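Local coordinates for dipeptidase (Streptococcus thermophilus, PDB 3PEB), which is probably a manganese-dependent hydrolase of the peptidase M24B family, represented here by its N-terminal creatinase/prolidase domain, which precedes the catalytic part, at residues K6-I10 against N31-G35; F13-K18 against P98-A102. All coordinates share one frame; numbering follows the deposited sequence.

Interaction 1. Residues K6-I10 against N31-G35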
loop_
_atom_site.group_PDB
_atom_site.type_symbol
_atom_site.label_atom_id
_atom_site.label_comp_id
_atom_site.label_asym_id
_atom_site.label_seq_id
_atom_site.Cartn_x
_atom_site.Cartn_y
_atom_site.Cartn_z
ATOM N N LYS A 6 -10.988 6.378 -7.827
ATOM C CA LYS A 6 -9.612 6.821 -7.606
ATOM C C LYS A 6 -8.650 5.624 -7.660
ATOM O O LYS A 6 -7.537 5.743 -8.158
ATOM C CB LYS A 6 -9.508 7.552 -6.267
ATOM C CG LYS A 6 -10.251 8.896 -6.238
ATOM C CD LYS A 6 -10.277 9.424 -4.824
ATOM C CE LYS A 6 -11.221 10.590 -4.582
ATOM N NZ LYS A 6 -11.391 10.760 -3.081
ATOM N N LEU A 7 -9.078 4.469 -7.153
ATOM C CA LEU A 7 -8.274 3.244 -7.277
ATOM C C LEU A 7 -8.151 2.768 -8.733
ATOM O O LEU A 7 -7.096 2.250 -9.109
ATOM C CB LEU A 7 -8.823 2.134 -6.374
ATOM C CG LEU A 7 -8.613 2.375 -4.885
ATOM C CD1 LEU A 7 -9.401 1.364 -4.015
ATOM C CD2 LEU A 7 -7.103 2.349 -4.531
ATOM N N ASP A 8 -9.204 2.948 -9.536
ATOM C CA ASP A 8 -9.141 2.690 -10.997
ATOM C C ASP A 8 -8.055 3.550 -11.663
ATOM O O ASP A 8 -7.339 3.084 -12.545
ATOM C CB ASP A 8 -10.464 2.992 -11.706
ATOM C CG ASP A 8 -11.585 1.991 -11.391
ATOM O OD1 ASP A 8 -11.344 0.844 -10.950
ATOM O OD2 ASP A 8 -12.744 2.403 -11.569
ATOM N N ARG A 9 -7.947 4.811 -11.235
ATOM C CA ARG A 9 -6.975 5.739 -11.805
ATOM C C ARG A 9 -5.558 5.309 -11.445
ATOM O O ARG A 9 -4.671 5.405 -12.260
ATOM C CB ARG A 9 -7.224 7.177 -11.339
ATOM C CG ARG A 9 -8.387 7.861 -12.034
ATOM C CD ARG A 9 -8.292 9.374 -11.900
ATOM N NE ARG A 9 -9.084 9.872 -10.790
ATOM C CZ ARG A 9 -8.910 11.055 -10.209
ATOM N NH1 ARG A 9 -7.953 11.878 -10.620
ATOM N NH2 ARG A 9 -9.699 11.411 -9.205
ATOM N N ILE A 10 -5.358 4.832 -10.213
ATOM C CA ILE A 10 -4.046 4.293 -9.797
ATOM C C ILE A 10 -3.710 3.086 -10.665
ATOM O O ILE A 10 -2.585 2.961 -11.144
ATOM C CB ILE A 10 -3.994 3.874 -8.306
ATOM C CG1 ILE A 10 -4.115 5.110 -7.400
ATOM C CG2 ILE A 10 -2.660 3.087 -8.010
ATOM C CD1 ILE A 10 -2.789 5.909 -7.206
ATOM N N ASN A 31 -6.416 7.733 2.867
ATOM C CA ASN A 31 -7.753 8.310 3.062
ATOM C C ASN A 31 -8.321 8.865 1.756
ATOM O O ASN A 31 -9.497 8.652 1.421
ATOM C CB ASN A 31 -7.713 9.391 4.159
ATOM C CG ASN A 31 -9.099 9.913 4.526
ATOM O OD1 ASN A 31 -10.033 9.151 4.712
ATOM N ND2 ASN A 31 -9.223 11.223 4.625
ATOM N N TYR A 32 -7.484 9.565 1.004
ATOM C CA TYR A 32 -7.900 10.114 -0.292
ATOM C C TYR A 32 -8.423 9.025 -1.238
ATOM O O TYR A 32 -9.499 9.176 -1.815
ATOM C CB TYR A 32 -6.743 10.890 -0.925
ATOM C CG TYR A 32 -6.987 11.326 -2.344
ATOM C CD1 TYR A 32 -7.900 12.339 -2.642
ATOM C CD2 TYR A 32 -6.311 10.719 -3.393
ATOM C CE1 TYR A 32 -8.126 12.729 -3.958
ATOM C CE2 TYR A 32 -6.524 11.100 -4.705
ATOM C CZ TYR A 32 -7.434 12.100 -4.989
ATOM O OH TYR A 32 -7.628 12.478 -6.304
ATOM N N LEU A 33 -7.705 7.902 -1.319
ATOM C CA LEU A 33 -8.038 6.844 -2.253
ATOM C C LEU A 33 -9.178 5.936 -1.779
ATOM O O LEU A 33 -9.845 5.337 -2.606
ATOM C CB LEU A 33 -6.826 5.956 -2.519
ATOM C CG LEU A 33 -5.632 6.590 -3.216
ATOM C CD1 LEU A 33 -4.458 5.604 -3.275
ATOM C CD2 LEU A 33 -6.034 7.093 -4.602
ATOM N N THR A 34 -9.360 5.785 -0.461
ATOM C CA THR A 34 -10.241 4.735 0.060
ATOM C C THR A 34 -11.286 5.212 1.054
ATOM O O THR A 34 -12.239 4.493 1.307
ATOM C CB THR A 34 -9.442 3.599 0.782
ATOM O OG1 THR A 34 -8.926 4.085 2.031
ATOM C CG2 THR A 34 -8.303 3.069 -0.064
ATOM N N GLY A 35 -11.109 6.400 1.631
ATOM C CA GLY A 35 -12.004 6.886 2.678
ATOM C C GLY A 35 -11.714 6.330 4.070
ATOM O O GLY A 35 -12.414 6.664 5.023
HETATM O O HOH W 1 -11.266 4.584 -5.024
#
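One face of the Tyr32 ring carries the aliphatic arm of Lys6, whose CD sits 3.9 Å above the ring plane and somewhat toward the rim. This is a CH-pi contact, CD lying 4.0 Å from the centroid of the Tyr32 ring and almost along its normal. The ammonium of the same chain is displaced further, giving an off-centre cation-pi pair with NZ 4.3 Å from the Tyr32 centroid. Tyr32 makes a further cation-pi contact with Arg134, so two cations gather at this ring. Lys6 is extended beyond CG, long enough to cross the ring and bring NZ to the main-chain carbonyl of Tyr32: the NZ to O hydrogen bond measures 2.8 Å, with the donor tilted 16° from the carbonyl plane. That carbonyl belongs to the last turn of helix 27-34, where Gly35, at positive phi, ends the helical conformation.

Beyond the Lys6-Tyr32 pair the contact turns apolar. The CD2 methyl of Leu33 touches both Lys6 CB and Ile10 CG1, while CD2 of Leu7 meets Leu33 CB at 4.1 Å. Branched aliphatic chains suit this layer, which continues onto Val24 and Leu47 of the central sheet; Met133 of helix 127-133 also packs on Lys6, Arg9 and Tyr32. A water links the two backbones, accepting from Leu7 N and donating to Leu33 O at 2.9 Å.

This is helix-to-helix packing within the creatinase/prolidase N-terminal domain: the first turn of helix 6-16 is held to the end of helix 27-34 by packing and polar bonds together. The lysine charge probably stabilises the carbonyls of this helix C terminus, and their partial negative charge should favour the protonated amine.

Interaction 2. Residues F13-K18 against P98-A102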
loop_
_atom_site.group_PDB
_atom_site.type_symbol
_atom_site.label_atom_id
_atom_site.label_comp_id
_atom_site.label_asym_id
_atom_site.label_seq_id
_atom_site.Cartn_x
_atom_site.Cartn_y
_atom_site.Cartn_z
ATOM N N PHE A 13 -2.681 4.102 -14.204
ATOM C CA PHE A 13 -1.327 4.632 -14.156
ATOM C C PHE A 13 -0.290 3.511 -14.073
ATOM O O PHE A 13 0.711 3.543 -14.800
ATOM C CB PHE A 13 -1.176 5.574 -12.962
ATOM C CG PHE A 13 0.239 6.007 -12.727
ATOM C CD1 PHE A 13 1.063 5.278 -11.916
ATOM C CD2 PHE A 13 0.759 7.125 -13.378
ATOM C CE1 PHE A 13 2.405 5.686 -11.694
ATOM C CE2 PHE A 13 2.080 7.534 -13.174
ATOM C CZ PHE A 13 2.902 6.798 -12.336
ATOM N N LEU A 14 -0.539 2.518 -13.208
ATOM C CA LEU A 14 0.378 1.383 -13.081
ATOM C C LEU A 14 0.526 0.667 -14.426
ATOM O O LEU A 14 1.653 0.368 -14.897
ATOM C CB LEU A 14 -0.093 0.399 -12.001
ATOM C CG LEU A 14 -0.071 0.886 -10.552
ATOM C CD1 LEU A 14 -0.724 -0.160 -9.595
ATOM C CD2 LEU A 14 1.423 1.166 -10.200
ATOM N N ASN A 15 -0.619 0.409 -15.049
ATOM C CA ASN A 15 -0.656 -0.303 -16.298
ATOM C C ASN A 15 0.096 0.442 -17.404
ATOM O O ASN A 15 0.869 -0.155 -18.108
ATOM C CB ASN A 15 -2.124 -0.575 -16.685
ATOM C CG ASN A 15 -2.251 -1.278 -18.011
ATOM O OD1 ASN A 15 -2.541 -0.642 -19.005
ATOM N ND2 ASN A 15 -1.973 -2.575 -18.041
ATOM N N GLU A 16 -0.138 1.743 -17.541
ATOM C CA GLU A 16 0.600 2.586 -18.492
ATOM C C GLU A 16 2.134 2.493 -18.296
ATOM O O GLU A 16 2.901 2.603 -19.254
ATOM C CB GLU A 16 0.257 4.052 -18.271
ATOM C CG GLU A 16 -1.015 4.589 -18.834
ATOM C CD GLU A 16 -1.032 6.127 -18.722
ATOM O OE1 GLU A 16 -1.051 6.657 -17.569
ATOM O OE2 GLU A 16 -0.983 6.792 -19.770
ATOM N N ASN A 17 2.558 2.317 -17.047
ATOM C CA ASN A 17 3.979 2.351 -16.672
ATOM C C ASN A 17 4.584 0.968 -16.407
ATOM O O ASN A 17 5.685 0.865 -15.856
ATOM C CB ASN A 17 4.151 3.293 -15.474
ATOM C CG ASN A 17 3.934 4.747 -15.854
ATOM O OD1 ASN A 17 4.792 5.343 -16.488
ATOM N ND2 ASN A 17 2.764 5.307 -15.522
ATOM N N LYS A 18 3.863 -0.080 -16.818
ATOM C CA LYS A 18 4.338 -1.480 -16.750
ATOM C C LYS A 18 4.688 -1.941 -15.341
ATOM O O LYS A 18 5.612 -2.731 -15.108
ATOM C CB LYS A 18 5.480 -1.693 -17.735
ATOM C CG LYS A 18 5.036 -1.418 -19.177
ATOM C CD LYS A 18 6.048 -1.921 -20.199
ATOM C CE LYS A 18 5.948 -1.156 -21.525
ATOM N NZ LYS A 18 4.536 -0.888 -21.967
ATOM N N PRO A 98 8.187 -6.818 -11.056
ATOM C CA PRO A 98 9.359 -6.141 -11.590
ATOM C C PRO A 98 9.477 -4.642 -11.321
ATOM O O PRO A 98 10.572 -4.164 -11.036
ATOM C CB PRO A 98 9.265 -6.411 -13.083
ATOM C CG PRO A 98 8.581 -7.722 -13.173
ATOM C CD PRO A 98 7.580 -7.725 -12.049
ATOM N N ILE A 99 8.375 -3.905 -11.428
ATOM C CA ILE A 99 8.379 -2.476 -11.159
ATOM C C ILE A 99 7.290 -2.140 -10.150
ATOM O O ILE A 99 6.101 -2.455 -10.366
ATOM C CB ILE A 99 8.171 -1.652 -12.438
ATOM C CG1 ILE A 99 9.234 -1.992 -13.493
ATOM C CG2 ILE A 99 8.169 -0.169 -12.098
ATOM C CD1 ILE A 99 9.001 -1.380 -14.850
ATOM N N ILE A 100 7.692 -1.526 -9.036
ATOM C CA ILE A 100 6.775 -1.193 -7.962
ATOM C C ILE A 100 6.796 0.300 -7.725
ATOM O O ILE A 100 7.879 0.886 -7.582
ATOM C CB ILE A 100 7.158 -1.921 -6.666
ATOM C CG1 ILE A 100 7.124 -3.434 -6.885
ATOM C CG2 ILE A 100 6.243 -1.513 -5.493
ATOM C CD1 ILE A 100 7.687 -4.236 -5.736
ATOM N N TYR A 101 5.614 0.924 -7.658
ATOM C CA TYR A 101 5.533 2.350 -7.371
ATOM C C TYR A 101 5.303 2.572 -5.871
ATOM O O TYR A 101 4.513 1.882 -5.265
ATOM C CB TYR A 101 4.449 3.051 -8.205
ATOM C CG TYR A 101 4.977 3.468 -9.555
ATOM C CD1 TYR A 101 5.044 2.557 -10.602
ATOM C CD2 TYR A 101 5.467 4.759 -9.763
ATOM C CE1 TYR A 101 5.570 2.926 -11.831
ATOM C CE2 TYR A 101 5.986 5.142 -10.975
ATOM C CZ TYR A 101 6.036 4.219 -12.016
ATOM O OH TYR A 101 6.563 4.590 -13.214
ATOM N N ALA A 102 5.989 3.559 -5.300
ATOM C CA ALA A 102 5.836 3.898 -3.887
ATOM C C ALA A 102 6.008 5.398 -3.703
ATOM O O ALA A 102 6.523 6.099 -4.590
ATOM C CB ALA A 102 6.835 3.095 -3.009
HETATM O O HOH W 2 7.649 2.575 -14.960
HETATM O O HOH W 3 5.960 -4.722 -12.906
#
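Phe13 drives its ring edge into the centre of the Tyr101 face, with CE1 standing 3.6 Å above the plane of the Tyr101 ring. This T-shaped (edge-to-face) pair, planes at 79° and centroids of the Phe13 and Tyr101 rings 5.0 Å apart, joins the end of helix 6-16 to strand 96-102 of the mixed sheet in the creatinase/prolidase N-terminal domain. Phe13 reaches across because its CG is anti to the backbone N (chi1 172°), and its ring also stacks with that of Phe129 in helix 127-133. The side chains of Leu14 and Tyr101 lie alongside each other, pointing opposite ways, with Leu14 CD2 3.9 Å from Tyr101 CD1, and Leu14 continues the apolar packing onto Ala22 of strand 21-24.

The helix ends in a Schellman motif with Lys18, at positive phi, as the C-prime residue; Lys18 N binds Asn15 O and Ser19 N turns back to Leu14 O. Past the helix end, the carbonyls of Asn17 and Lys18 reach the strand through water. One water donates to Asn17 O and also bonds Tyr101 OH, the polar end of the ring. A second donates to Lys18 O and accepts from Ile99 N, while Ile99 CD1 packs 3.7 Å from Lys18 O. Strand 96-102 itself is tied by backbone hydrogen bonds to strands 21-24 (Leu21, Ile23) and 122-125 (Arg122, Glu124).

Asn17 serves both sides: its CB touches Tyr101 OH at 3.6 Å, while its amide ND2, held above one face of the Phe13 ring, toward its rim, donates a 2.8 Å hydrogen bond to Phe13 O.

From the N terminus the chain enters helix 6-16, whose opening turns form the first half of interaction 1 and whose last turn forms the first half of interaction 2. The chain then passes through strand 21-24 into helix 27-34, where interaction 1 closes a short loop of 20 intervening residues. Interaction 2 closes much later, after 79 intervening residues that take in three more strands and two more helices before strand 96-102. Since the segments alternate along the sequence, the two loops cross. Helix 6-16 is therefore held at one end to another helix and at the other to the sheet, with the contact centres about 16 Å apart.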